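Local coordinates for protein yciO (PDB 1K7J), which is of unknown function but may bind double-stranded RNA, at residues G95-I100 with T183-T188; T77-D82 with F99-T104; L67-L72 with I119-P124. One frame throughout, in Å; residues are numbered along the deposited sequence.

How the contacts relate
Strand 97-102 runs through contact 1 and contact 2, which share F99 and I100; it pairs with 183-186 in contact 1, and its far end meets the end of helix 72-78 and the residues after it in contact 2. Contact 3 pairs strand 118-122 with 66-68, and 118-122 also bonds to 97-102: F99 O and M121 N are 2.7 Å apart, L101 O and I119 N 2.9 Å. Centres of contacts 1 and 2 are about 11 Å apart; the centre of contact 3 is about 10 Å from each. A bound sulfate lies about 4 Å from the R122 side chain, and one also lies about 5 Å from that of T98, consistent with an anion-accepting site near contacts 1 and 3.

Contact 1: G95-I100 with T183-T188; sequences GNYTFI and TVIDLT
T98 and V184 are partners in a parallel pairing of strands 97-100 and 183-186, whose axes approach to 4.6 Å at 20°. Five backbone hydrogen bonds join the segments. T98 shows the parallel pattern: T98 N reaches T183 O (3.0 Å) and T98 O accepts from I185 N (2.9 Å), so its bonds straddle V184. Both faces of the pair are closely packed. On one, Y97 CD1 lies 3.7 Å from T183 CB, the two side chains running the same way, while T183 O comes up to the ring's edge. The F99 ring swings to the side of its backbone N (chi1 -59°) and meets L187 obliquely, CD1 to CD1 at 3.7 Å. On the other, I100 CG1 rests on V184 CG1 at 3.8 Å. The partly exposed D186-T188 end is looser: D186 crosses I100 with OD2 4.0 Å from CG2, and its OD1 accepts from T188 N, closing an Asx turn, and also from T188 OG1 (2.6 Å). R116 makes a salt bridge to D186 OD2 and a hydrogen bond to T188 OG1. Strands 118-122 and 193-196 flank the pair, and helix 83-90 packs M89 on F99, and A85, L88 and M89 on L187.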
ATOM      1  N   GLY A  95      -4.930  -7.474  -5.958  1.00  9.05           N
ATOM      2  CA  GLY A  95      -5.052  -7.903  -4.578  1.00  8.62           C
ATOM      3  C   GLY A  95      -4.162  -9.024  -4.078  1.00  7.92           C
ATOM      4  O   GLY A  95      -3.511  -9.724  -4.858  1.00  8.03           O
ATOM      5  N   ASN A  96      -4.117  -9.138  -2.752  1.00  7.80           N
ATOM      6  CA  ASN A  96      -3.393 -10.183  -2.024  1.00  7.91           C
ATOM      7  C   ASN A  96      -1.875 -10.265  -2.092  1.00  7.56           C
ATOM      8  O   ASN A  96      -1.278 -11.041  -1.344  1.00  7.75           O
ATOM      9  CB  ASN A  96      -3.954 -11.556  -2.412  1.00  8.97           C
ATOM     10  CG  ASN A  96      -5.459 -11.630  -2.272  1.00 10.41           C
ATOM     11  OD1 ASN A  96      -6.057 -10.897  -1.481  1.00 11.61           O
ATOM     12  ND2 ASN A  96      -6.080 -12.526  -3.028  1.00 12.70           N
ATOM     13  N   TYR A  97      -1.252  -9.473  -2.957  1.00  7.59           N
ATOM     14  CA  TYR A  97       0.199  -9.527  -3.120  1.00  7.45           C
ATOM     15  C   TYR A  97       0.917  -8.189  -3.165  1.00  7.28           C
ATOM     16  O   TYR A  97       0.358  -7.172  -3.576  1.00  7.30           O
ATOM     17  CB  TYR A  97       0.559 -10.219  -4.435  1.00  8.05           C
ATOM     18  CG  TYR A  97       0.128 -11.652  -4.583  1.00  7.51           C
ATOM     19  CD1 TYR A  97       0.871 -12.685  -4.012  1.00  7.94           C
ATOM     20  CD2 TYR A  97      -0.988 -11.982  -5.349  1.00  7.93           C
ATOM     21  CE1 TYR A  97       0.519 -14.016  -4.211  1.00  8.49           C
ATOM     22  CE2 TYR A  97      -1.353 -13.306  -5.552  1.00  8.38           C
ATOM     23  CZ  TYR A  97      -0.591 -14.318  -4.985  1.00  8.47           C
ATOM     24  OH  TYR A  97      -0.924 -15.627  -5.219  1.00  9.31           O
ATOM     25  N   THR A  98       2.179  -8.226  -2.753  1.00  7.18           N
ATOM     26  CA  THR A  98       3.077  -7.084  -2.830  1.00  7.26           C
ATOM     27  C   THR A  98       4.271  -7.686  -3.564  1.00  7.75           C
ATOM     28  O   THR A  98       4.811  -8.714  -3.146  1.00  8.24           O
ATOM     29  CB  THR A  98       3.538  -6.588  -1.456  1.00  7.14           C
ATOM     30  OG1 THR A  98       2.416  -6.066  -0.740  1.00  7.29           O
ATOM     31  CG2 THR A  98       4.583  -5.485  -1.619  1.00  8.11           C
ATOM     32  N   PHE A  99       4.668  -7.068  -4.667  1.00  7.71           N
ATOM     33  CA  PHE A  99       5.784  -7.581  -5.450  1.00  7.96           C
ATOM     34  C   PHE A  99       6.985  -6.662  -5.332  1.00  8.03           C
ATOM     35  O   PHE A  99       6.885  -5.470  -5.613  1.00  7.90           O
ATOM     36  CB  PHE A  99       5.368  -7.704  -6.918  1.00  8.25           C
ATOM     37  CG  PHE A  99       4.184  -8.606  -7.141  1.00  8.41           C
ATOM     38  CD1 PHE A  99       4.302  -9.982  -6.971  1.00  8.87           C
ATOM     39  CD2 PHE A  99       2.948  -8.078  -7.517  1.00  8.87           C
ATOM     40  CE1 PHE A  99       3.207 -10.824  -7.171  1.00  9.34           C
ATOM     41  CE2 PHE A  99       1.847  -8.912  -7.721  1.00  8.67           C
ATOM     42  CZ  PHE A  99       1.981 -10.290  -7.546  1.00  9.10           C
ATOM     43  N   ILE A 100       8.119  -7.206  -4.909  1.00  8.54           N
ATOM     44  CA  ILE A 100       9.319  -6.391  -4.778  1.00  8.69           C
ATOM     45  C   ILE A 100      10.037  -6.340  -6.120  1.00  8.77           C
ATOM     46  O   ILE A 100      10.407  -7.373  -6.680  1.00  9.24           O
ATOM     47  CB  ILE A 100      10.280  -6.949  -3.708  1.00  9.14           C
ATOM     48  CG1 ILE A 100       9.535  -7.136  -2.384  1.00 10.24           C
ATOM     49  CG2 ILE A 100      11.464  -6.003  -3.533  1.00  9.61           C
ATOM     50  CD1 ILE A 100       8.769  -5.920  -1.923  1.00 12.41           C
ATOM     51  N   THR A 183       0.830 -11.354   0.585  1.00  8.47           N
ATOM     52  CA  THR A 183       1.935 -12.277   0.424  1.00  8.35           C
ATOM     53  C   THR A 183       2.948 -11.421  -0.322  1.00  8.00           C
ATOM     54  O   THR A 183       2.609 -10.774  -1.320  1.00  8.06           O
ATOM     55  CB  THR A 183       1.528 -13.486  -0.422  1.00  8.72           C
ATOM     56  OG1 THR A 183       0.735 -14.361   0.387  1.00  8.46           O
ATOM     57  CG2 THR A 183       2.757 -14.229  -0.943  1.00  9.17           C
ATOM     58  N   VAL A 184       4.176 -11.384   0.177  1.00  7.87           N
ATOM     59  CA  VAL A 184       5.212 -10.578  -0.450  1.00  7.85           C
ATOM     60  C   VAL A 184       6.156 -11.472  -1.238  1.00  8.02           C
ATOM     61  O   VAL A 184       6.752 -12.398  -0.689  1.00  8.28           O
ATOM     62  CB  VAL A 184       6.012  -9.786   0.609  1.00  7.69           C
ATOM     63  CG1 VAL A 184       7.067  -8.921  -0.066  1.00  8.47           C
ATOM     64  CG2 VAL A 184       5.066  -8.921   1.431  1.00  8.42           C
ATOM     65  N   ILE A 185       6.273 -11.190  -2.532  1.00  8.26           N
ATOM     66  CA  ILE A 185       7.138 -11.957  -3.418  1.00  8.64           C
ATOM     67  C   ILE A 185       8.193 -11.037  -4.015  1.00  8.93           C
ATOM     68  O   ILE A 185       7.858 -10.002  -4.587  1.00  8.77           O
ATOM     69  CB  ILE A 185       6.350 -12.563  -4.602  1.00  8.87           C
ATOM     70  CG1 ILE A 185       5.164 -13.391  -4.099  1.00  9.75           C
ATOM     71  CG2 ILE A 185       7.285 -13.425  -5.454  1.00  9.69           C
ATOM     72  CD1 ILE A 185       5.552 -14.614  -3.299  1.00 10.32           C
ATOM     73  N   ASP A 186       9.461 -11.402  -3.871  1.00  9.17           N
ATOM     74  CA  ASP A 186      10.537 -10.611  -4.457  1.00  9.76           C
ATOM     75  C   ASP A 186      10.716 -11.215  -5.846  1.00  9.66           C
ATOM     76  O   ASP A 186      10.997 -12.408  -5.974  1.00  9.71           O
ATOM     77  CB  ASP A 186      11.826 -10.763  -3.649  1.00 11.23           C
ATOM     78  CG  ASP A 186      12.955  -9.893  -4.184  1.00 12.61           C
ATOM     79  OD1 ASP A 186      13.104  -9.799  -5.421  1.00 13.89           O
ATOM     80  OD2 ASP A 186      13.702  -9.312  -3.367  1.00 14.42           O
ATOM     81  N   LEU A 187      10.539 -10.402  -6.882  1.00 10.25           N
ATOM     82  CA  LEU A 187      10.651 -10.882  -8.256  1.00 10.71           C
ATOM     83  C   LEU A 187      11.947 -10.497  -8.957  1.00 11.43           C
ATOM     84  O   LEU A 187      12.113 -10.772 -10.146  1.00 12.14           O
ATOM     85  CB  LEU A 187       9.462 -10.378  -9.081  1.00 10.57           C
ATOM     86  CG  LEU A 187       8.072 -10.883  -8.684  1.00 10.50           C
ATOM     87  CD1 LEU A 187       7.009 -10.199  -9.539  1.00 10.99           C
ATOM     88  CD2 LEU A 187       8.008 -12.396  -8.858  1.00 11.10           C
ATOM     89  N   THR A 188      12.868  -9.870  -8.236  1.00 11.77           N
ATOM     90  CA  THR A 188      14.128  -9.465  -8.851  1.00 12.43           C
ATOM     91  C   THR A 188      15.000 -10.679  -9.174  1.00 13.07           C
ATOM     92  O   THR A 188      14.813 -11.762  -8.614  1.00 12.45           O
ATOM     93  CB  THR A 188      14.910  -8.484  -7.948  1.00 11.99           C
ATOM     94  OG1 THR A 188      15.248  -9.121  -6.712  1.00 12.56           O
ATOM     95  CG2 THR A 188      14.069  -7.237  -7.665  1.00 11.91           C
TER

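Contact 2: T77-D82 with F99-T104; sequences TYSFVD and FILKGT
Two backbone hydrogen bonds, T104 to Y78 and F80 to K102, flank a single bridge in which S79 faces G103 at a CA-CA distance of 4.2 Å. F80 N donates to K102 O at 2.9 Å. T104 N reaches Y78 O at 3.0 Å, although it stands 54° out of that carbonyl's plane. A third bond comes from a side chain: T104 OG1 donates to T77 O at 3.1 Å, in the carbonyl plane and on a lone pair. T104 therefore supplies donors to two successive carbonyls at the end of helix 72-78, and the same hydroxyl is also bonded to E106 N.

One water extends the polar link. It donates to F80 O at 2.8 Å and accepts from K102 N, beside the direct F80 N to K102 O bond of the same two residues.

The aromatic component is a CH-pi contact. With T104 OG1 between the backbone N and the carbonyl carbon (chi1 66°), CG2 is placed anti to the carbonyl carbon and stands over the centre of the F80 ring, 3.8 Å from the centroid and only 7° off the ring normal. G103 O approaches the same ring obliquely, 3.4 Å from F80 CE2.

L101 packs by van der Waals contact: its CD1 lies 3.5 Å from S79 OG, an oxygen whose polar partner is L75 O, one helical turn back. L101 CD2 comes near F80 O, and V81 CG2 is a looser, apolar neighbour of L101 CD1. V81 also packs on F86 and M89.

The segment 77-82 thus forms the connection between helices 72-78 and 83-90: the chain leaves the first helix, runs extended beside the end of strand 97-102, to which it is bridged once, and enters the second with D82 as its N-cap, bonded to A85 N.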
ATOM      1  N   THR A  77       4.858   1.194 -14.877  1.00  9.34           N
ATOM      2  CA  THR A  77       5.358   2.531 -15.157  1.00  9.35           C
ATOM      3  C   THR A  77       6.334   2.933 -14.055  1.00  9.10           C
ATOM      4  O   THR A  77       7.323   3.627 -14.300  1.00  8.82           O
ATOM      5  CB  THR A  77       4.198   3.552 -15.189  1.00  9.54           C
ATOM      6  OG1 THR A  77       3.248   3.166 -16.190  1.00 10.25           O
ATOM      7  CG2 THR A  77       4.716   4.951 -15.499  1.00 10.13           C
ATOM      8  N   TYR A  78       6.057   2.470 -12.840  1.00  8.60           N
ATOM      9  CA  TYR A  78       6.884   2.804 -11.689  1.00  8.89           C
ATOM     10  C   TYR A  78       7.941   1.779 -11.295  1.00  8.63           C
ATOM     11  O   TYR A  78       8.725   2.026 -10.386  1.00  8.37           O
ATOM     12  CB  TYR A  78       5.992   3.122 -10.484  1.00  9.91           C
ATOM     13  CG  TYR A  78       5.275   4.445 -10.629  1.00  9.80           C
ATOM     14  CD1 TYR A  78       4.201   4.587 -11.508  1.00 10.67           C
ATOM     15  CD2 TYR A  78       5.710   5.572  -9.933  1.00 10.71           C
ATOM     16  CE1 TYR A  78       3.578   5.825 -11.695  1.00 11.23           C
ATOM     17  CE2 TYR A  78       5.098   6.810 -10.112  1.00 11.25           C
ATOM     18  CZ  TYR A  78       4.036   6.930 -10.992  1.00 11.86           C
ATOM     19  OH  TYR A  78       3.441   8.156 -11.170  1.00 13.56           O
ATOM     20  N   SER A  79       7.968   0.630 -11.961  1.00  8.43           N
ATOM     21  CA  SER A  79       8.977  -0.377 -11.653  1.00  8.86           C
ATOM     22  C   SER A  79       9.430  -1.052 -12.940  1.00  8.69           C
ATOM     23  O   SER A  79       8.731  -1.002 -13.954  1.00  8.65           O
ATOM     24  CB  SER A  79       8.429  -1.422 -10.669  1.00  9.15           C
ATOM     25  OG  SER A  79       7.325  -2.123 -11.208  1.00  9.47           O
ATOM     26  N   PHE A  80      10.611  -1.662 -12.904  1.00  9.28           N
ATOM     27  CA  PHE A  80      11.146  -2.349 -14.073  1.00  9.45           C
ATOM     28  C   PHE A  80      10.583  -3.765 -14.106  1.00  9.24           C
ATOM     29  O   PHE A  80      10.851  -4.582 -13.219  1.00  8.99           O
ATOM     30  CB  PHE A  80      12.673  -2.374 -14.019  1.00 10.03           C
ATOM     31  CG  PHE A  80      13.306  -1.022 -14.217  1.00 10.79           C
ATOM     32  CD1 PHE A  80      13.203  -0.365 -15.441  1.00 11.66           C
ATOM     33  CD2 PHE A  80      14.014  -0.411 -13.186  1.00 11.38           C
ATOM     34  CE1 PHE A  80      13.801   0.887 -15.635  1.00 11.84           C
ATOM     35  CE2 PHE A  80      14.613   0.834 -13.368  1.00 12.05           C
ATOM     36  CZ  PHE A  80      14.508   1.485 -14.594  1.00 12.33           C
ATOM     37  N   VAL A  81       9.799  -4.042 -15.140  1.00  9.33           N
ATOM     38  CA  VAL A  81       9.149  -5.335 -15.292  1.00  9.64           C
ATOM     39  C   VAL A  81       9.643  -6.097 -16.518  1.00 10.38           C
ATOM     40  O   VAL A  81       9.481  -5.635 -17.645  1.00 11.10           O
ATOM     41  CB  VAL A  81       7.618  -5.142 -15.411  1.00  8.81           C
ATOM     42  CG1 VAL A  81       6.920  -6.494 -15.518  1.00  9.39           C
ATOM     43  CG2 VAL A  81       7.097  -4.363 -14.206  1.00  9.00           C
ATOM     44  N   ASP A  82      10.253  -7.261 -16.298  1.00 10.70           N
ATOM     45  CA  ASP A  82      10.725  -8.067 -17.418  1.00 12.00           C
ATOM     46  C   ASP A  82       9.723  -9.181 -17.700  1.00 12.63           C
ATOM     47  O   ASP A  82       8.674  -9.250 -17.059  1.00 11.97           O
ATOM     48  CB  ASP A  82      12.126  -8.650 -17.155  1.00 12.37           C
ATOM     49  CG  ASP A  82      12.184  -9.561 -15.939  1.00 13.74           C
ATOM     50  OD1 ASP A  82      11.127 -10.027 -15.457  1.00 13.35           O
ATOM     51  OD2 ASP A  82      13.314  -9.828 -15.474  1.00 14.77           O
ATOM     52  N   PHE A  99       4.668  -7.068  -4.667  1.00  7.71           N
ATOM     53  CA  PHE A  99       5.784  -7.581  -5.450  1.00  7.96           C
ATOM     54  C   PHE A  99       6.985  -6.662  -5.332  1.00  8.03           C
ATOM     55  O   PHE A  99       6.885  -5.470  -5.613  1.00  7.90           O
ATOM     56  CB  PHE A  99       5.368  -7.704  -6.918  1.00  8.25           C
ATOM     57  CG  PHE A  99       4.184  -8.606  -7.141  1.00  8.41           C
ATOM     58  CD1 PHE A  99       4.302  -9.982  -6.971  1.00  8.87           C
ATOM     59  CD2 PHE A  99       2.948  -8.078  -7.517  1.00  8.87           C
ATOM     60  CE1 PHE A  99       3.207 -10.824  -7.171  1.00  9.34           C
ATOM     61  CE2 PHE A  99       1.847  -8.912  -7.721  1.00  8.67           C
ATOM     62  CZ  PHE A  99       1.981 -10.290  -7.546  1.00  9.10           C
ATOM     63  N   ILE A 100       8.119  -7.206  -4.909  1.00  8.54           N
ATOM     64  CA  ILE A 100       9.319  -6.391  -4.778  1.00  8.69           C
ATOM     65  C   ILE A 100      10.037  -6.340  -6.120  1.00  8.77           C
ATOM     66  O   ILE A 100      10.407  -7.373  -6.680  1.00  9.24           O
ATOM     67  CB  ILE A 100      10.280  -6.949  -3.708  1.00  9.14           C
ATOM     68  CG1 ILE A 100       9.535  -7.136  -2.384  1.00 10.24           C
ATOM     69  CG2 ILE A 100      11.464  -6.003  -3.533  1.00  9.61           C
ATOM     70  CD1 ILE A 100       8.769  -5.920  -1.923  1.00 12.41           C
ATOM     71  N   LEU A 101      10.218  -5.125  -6.628  1.00  8.99           N
ATOM     72  CA  LEU A 101      10.875  -4.895  -7.909  1.00  9.24           C
ATOM     73  C   LEU A 101      11.755  -3.655  -7.820  1.00  9.52           C
ATOM     74  O   LEU A 101      11.687  -2.900  -6.852  1.00  9.78           O
ATOM     75  CB  LEU A 101       9.820  -4.676  -9.000  1.00  9.77           C
ATOM     76  CG  LEU A 101       8.928  -5.875  -9.334  1.00 10.39           C
ATOM     77  CD1 LEU A 101       7.603  -5.393  -9.894  1.00 11.53           C
ATOM     78  CD2 LEU A 101       9.646  -6.786 -10.320  1.00 10.89           C
ATOM     79  N   LYS A 102      12.593  -3.452  -8.827  1.00 10.20           N
ATOM     80  CA  LYS A 102      13.436  -2.268  -8.844  1.00 10.65           C
ATOM     81  C   LYS A 102      12.569  -1.107  -9.315  1.00  9.82           C
ATOM     82  O   LYS A 102      11.823  -1.237 -10.288  1.00  8.97           O
ATOM     83  CB  LYS A 102      14.616  -2.461  -9.798  1.00 11.99           C
ATOM     84  CG  LYS A 102      15.601  -3.523  -9.338  1.00 14.55           C
ATOM     85  CD  LYS A 102      16.826  -3.575 -10.237  1.00 17.18           C
ATOM     86  CE  LYS A 102      17.585  -2.257 -10.222  1.00 18.79           C
ATOM     87  NZ  LYS A 102      18.807  -2.308 -11.081  1.00 20.08           N
ATOM     88  N   GLY A 103      12.663   0.025  -8.623  1.00 10.01           N
ATOM     89  CA  GLY A 103      11.873   1.186  -8.994  1.00 10.04           C
ATOM     90  C   GLY A 103      12.482   1.976 -10.135  1.00 10.57           C
ATOM     91  O   GLY A 103      13.703   2.033 -10.281  1.00 10.28           O
ATOM     92  N   THR A 104      11.631   2.586 -10.954  1.00 10.64           N
ATOM     93  CA  THR A 104      12.110   3.388 -12.079  1.00 11.20           C
ATOM     94  C   THR A 104      12.374   4.812 -11.612  1.00 11.88           C
ATOM     95  O   THR A 104      12.195   5.128 -10.433  1.00 11.88           O
ATOM     96  CB  THR A 104      11.078   3.450 -13.220  1.00 10.95           C
ATOM     97  OG1 THR A 104       9.911   4.153 -12.771  1.00 10.46           O
ATOM     98  CG2 THR A 104      10.690   2.051 -13.661  1.00 10.85           C
TER
HETATM   99  O   HOH W   1      12.658  -5.112 -11.147  1.00 12.68           O

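Contact 3: L67-L72 with I119-P124; sequences LMCRDL and IGMRVP
R122 and M68 (a selenomethionine) lie alongside each other on one face of a parallel strand pair, and R122 can be followed atom by atom. Its CB is 4.1 Å from M68 SE; CG, placed anti to the backbone N (chi1 180°), comes to 3.7 Å from the same SE, and CD also borders it. With the chain extended, NE reaches M68 CE at 3.7 Å. The methyl then lies over one guanidinium face, 3.6 Å above the plane and offset toward the rim. At the tip, R122 NH1 bonds to S144 OG, and NH2 makes a weak bond to T34 OG1. On the face of L67 and M121 (also a selenomethionine), L67 CG is pressed by I119 CD1 at 3.4 Å, closer than usual for carbons, and M121 CE meets C69 SG at 3.5 Å. Backbone bonds set the register: L67 N to G120 O (2.7 Å), R122 N to L67 O, and C69 N to R122 O (2.7 Å). This is parallel pairing of strands 66-68 and 118-122 inside the mixed sheet of the YrdC-like fold, and the sulfate beside R122 is consistent with an anion-accepting pocket at this sheet face.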
ATOM      1  N   LEU A  67       4.261   0.968  -3.137  1.00  9.42           N
ATOM      2  CA  LEU A  67       3.578   1.916  -3.999  1.00  9.13           C
ATOM      3  C   LEU A  67       2.262   1.220  -4.314  1.00  8.98           C
ATOM      4  O   LEU A  67       2.251   0.135  -4.900  1.00  8.68           O
ATOM      5  CB  LEU A  67       4.359   2.190  -5.287  1.00  9.55           C
ATOM      6  CG  LEU A  67       5.617   3.059  -5.163  1.00  9.83           C
ATOM      7  CD1 LEU A  67       6.177   3.325  -6.549  1.00 10.86           C
ATOM      8  CD2 LEU A  67       5.283   4.379  -4.469  1.00 10.42           C
HETATM    9  N   MSE A  68       1.164   1.826  -3.877  1.00  8.82           N
HETATM   10  CA  MSE A  68      -0.172   1.284  -4.107  1.00  8.49           C
HETATM   11  C   MSE A  68      -0.566   1.777  -5.501  1.00  8.43           C
HETATM   12  O   MSE A  68      -0.769   2.976  -5.708  1.00  8.61           O
HETATM   13  CB  MSE A  68      -1.127   1.819  -3.031  1.00  7.81           C
HETATM   14  CG  MSE A  68      -2.401   1.013  -2.813  1.00  7.46           C
HETATM   15 SE   MSE A  68      -2.088  -0.760  -2.031  1.00 11.00          SE
HETATM   16  CE  MSE A  68      -1.565  -0.266  -0.194  1.00 11.32           C
ATOM     17  N   CYS A  69      -0.665   0.843  -6.449  1.00  8.96           N
ATOM     18  CA  CYS A  69      -0.965   1.167  -7.844  1.00  9.11           C
ATOM     19  C   CYS A  69      -2.355   0.777  -8.330  1.00  9.15           C
ATOM     20  O   CYS A  69      -2.934  -0.211  -7.886  1.00  9.08           O
ATOM     21  CB  CYS A  69       0.072   0.510  -8.754  1.00 10.22           C
ATOM     22  SG  CYS A  69       1.782   0.961  -8.396  1.00 11.92           S
ATOM     23  N   ARG A  70      -2.861   1.551  -9.284  1.00  9.32           N
ATOM     24  CA  ARG A  70      -4.183   1.328  -9.852  1.00  9.51           C
ATOM     25  C   ARG A  70      -4.315  -0.023 -10.550  1.00  9.34           C
ATOM     26  O   ARG A  70      -5.299  -0.739 -10.358  1.00  9.64           O
ATOM     27  CB  ARG A  70      -4.502   2.442 -10.853  1.00 10.48           C
ATOM     28  CG  ARG A  70      -5.896   2.369 -11.456  1.00 12.34           C
ATOM     29  CD  ARG A  70      -6.961   2.774 -10.447  1.00 14.05           C
ATOM     30  NE  ARG A  70      -8.304   2.676 -11.013  1.00 16.36           N
ATOM     31  CZ  ARG A  70      -8.753   3.431 -12.011  1.00 16.87           C
ATOM     32  NH1 ARG A  70      -7.969   4.350 -12.557  1.00 17.73           N
ATOM     33  NH2 ARG A  70      -9.985   3.256 -12.475  1.00 17.81           N
ATOM     34  N   ASP A  71      -3.317  -0.369 -11.353  1.00  9.45           N
ATOM     35  CA  ASP A  71      -3.343  -1.613 -12.110  1.00  9.77           C
ATOM     36  C   ASP A  71      -1.938  -2.000 -12.552  1.00  9.88           C
ATOM     37  O   ASP A  71      -0.969  -1.322 -12.218  1.00  9.05           O
ATOM     38  CB  ASP A  71      -4.244  -1.449 -13.336  1.00 11.06           C
ATOM     39  CG  ASP A  71      -3.987  -0.148 -14.082  1.00 12.50           C
ATOM     40  OD1 ASP A  71      -2.831   0.330 -14.081  1.00 12.34           O
ATOM     41  OD2 ASP A  71      -4.941   0.394 -14.682  1.00 14.11           O
ATOM     42  N   LEU A  72      -1.835  -3.091 -13.307  1.00  9.84           N
ATOM     43  CA  LEU A  72      -0.541  -3.572 -13.779  1.00 10.33           C
ATOM     44  C   LEU A  72       0.154  -2.543 -14.667  1.00  9.94           C
ATOM     45  O   LEU A  72       1.374  -2.406 -14.617  1.00  9.17           O
ATOM     46  CB  LEU A  72      -0.710  -4.897 -14.537  1.00 11.86           C
ATOM     47  CG  LEU A  72       0.575  -5.572 -15.026  1.00 12.89           C
ATOM     48  CD1 LEU A  72       1.503  -5.845 -13.851  1.00 14.88           C
ATOM     49  CD2 LEU A  72       0.226  -6.872 -15.738  1.00 13.21           C
ATOM     50  N   ILE A 119      11.460  -1.527  -4.306  1.00 10.78           N
ATOM     51  CA  ILE A 119      10.274  -1.006  -3.647  1.00 10.77           C
ATOM     52  C   ILE A 119       9.145  -1.995  -3.924  1.00 10.13           C
ATOM     53  O   ILE A 119       9.139  -2.662  -4.961  1.00  9.88           O
ATOM     54  CB  ILE A 119       9.916   0.416  -4.166  1.00 11.40           C
ATOM     55  CG1 ILE A 119       8.730   0.976  -3.377  1.00 11.44           C
ATOM     56  CG2 ILE A 119       9.635   0.381  -5.661  1.00 10.90           C
ATOM     57  CD1 ILE A 119       8.570   2.485  -3.509  1.00 12.18           C
ATOM     58  N   GLY A 120       8.216  -2.114  -2.982  1.00 10.00           N
ATOM     59  CA  GLY A 120       7.111  -3.039  -3.150  1.00  9.70           C
ATOM     60  C   GLY A 120       6.009  -2.439  -3.999  1.00  9.89           C
ATOM     61  O   GLY A 120       5.628  -1.284  -3.801  1.00 11.45           O
HETATM   62  N   MSE A 121       5.510  -3.218  -4.952  1.00  9.42           N
HETATM   63  CA  MSE A 121       4.446  -2.773  -5.843  1.00  9.16           C
HETATM   64  C   MSE A 121       3.193  -3.547  -5.455  1.00  8.60           C
HETATM   65  O   MSE A 121       3.227  -4.774  -5.326  1.00  8.26           O
HETATM   66  CB  MSE A 121       4.834  -3.046  -7.295  1.00 10.44           C
HETATM   67  CG  MSE A 121       6.203  -2.467  -7.686  1.00 11.04           C
HETATM   68 SE   MSE A 121       6.382  -0.560  -7.338  1.00 12.97          SE
HETATM   69  CE  MSE A 121       5.190   0.076  -8.710  1.00  8.13           C
ATOM     70  N   ARG A 122       2.087  -2.835  -5.279  1.00  8.10           N
ATOM     71  CA  ARG A 122       0.860  -3.482  -4.833  1.00  7.79           C
ATOM     72  C   ARG A 122      -0.398  -2.905  -5.469  1.00  7.64           C
ATOM     73  O   ARG A 122      -0.640  -1.701  -5.407  1.00  8.59           O
ATOM     74  CB  ARG A 122       0.802  -3.352  -3.310  1.00  7.37           C
ATOM     75  CG  ARG A 122      -0.390  -3.947  -2.590  1.00  8.08           C
ATOM     76  CD  ARG A 122      -0.144  -3.767  -1.095  1.00  7.66           C
ATOM     77  NE  ARG A 122      -1.322  -3.977  -0.259  1.00  8.27           N
ATOM     78  CZ  ARG A 122      -1.309  -3.860   1.064  1.00  7.75           C
ATOM     79  NH1 ARG A 122      -0.182  -3.537   1.684  1.00  8.87           N
ATOM     80  NH2 ARG A 122      -2.417  -4.065   1.766  1.00  9.42           N
ATOM     81  N   VAL A 123      -1.187  -3.774  -6.095  1.00  7.35           N
ATOM     82  CA  VAL A 123      -2.440  -3.373  -6.725  1.00  7.68           C
ATOM     83  C   VAL A 123      -3.571  -3.898  -5.844  1.00  7.65           C
ATOM     84  O   VAL A 123      -3.781  -5.105  -5.753  1.00  8.37           O
ATOM     85  CB  VAL A 123      -2.591  -3.989  -8.134  1.00  6.99           C
ATOM     86  CG1 VAL A 123      -3.924  -3.579  -8.743  1.00  8.40           C
ATOM     87  CG2 VAL A 123      -1.436  -3.542  -9.028  1.00  8.25           C
ATOM     88  N   PRO A 124      -4.307  -2.997  -5.172  1.00  7.64           N
ATOM     89  CA  PRO A 124      -5.412  -3.410  -4.301  1.00  7.61           C
ATOM     90  C   PRO A 124      -6.648  -3.788  -5.111  1.00  7.85           C
ATOM     91  O   PRO A 124      -6.853  -3.281  -6.209  1.00  8.92           O
ATOM     92  CB  PRO A 124      -5.633  -2.179  -3.433  1.00  7.79           C
ATOM     93  CG  PRO A 124      -5.377  -1.062  -4.396  1.00  7.45           C
ATOM     94  CD  PRO A 124      -4.144  -1.530  -5.161  1.00  7.29           C
TER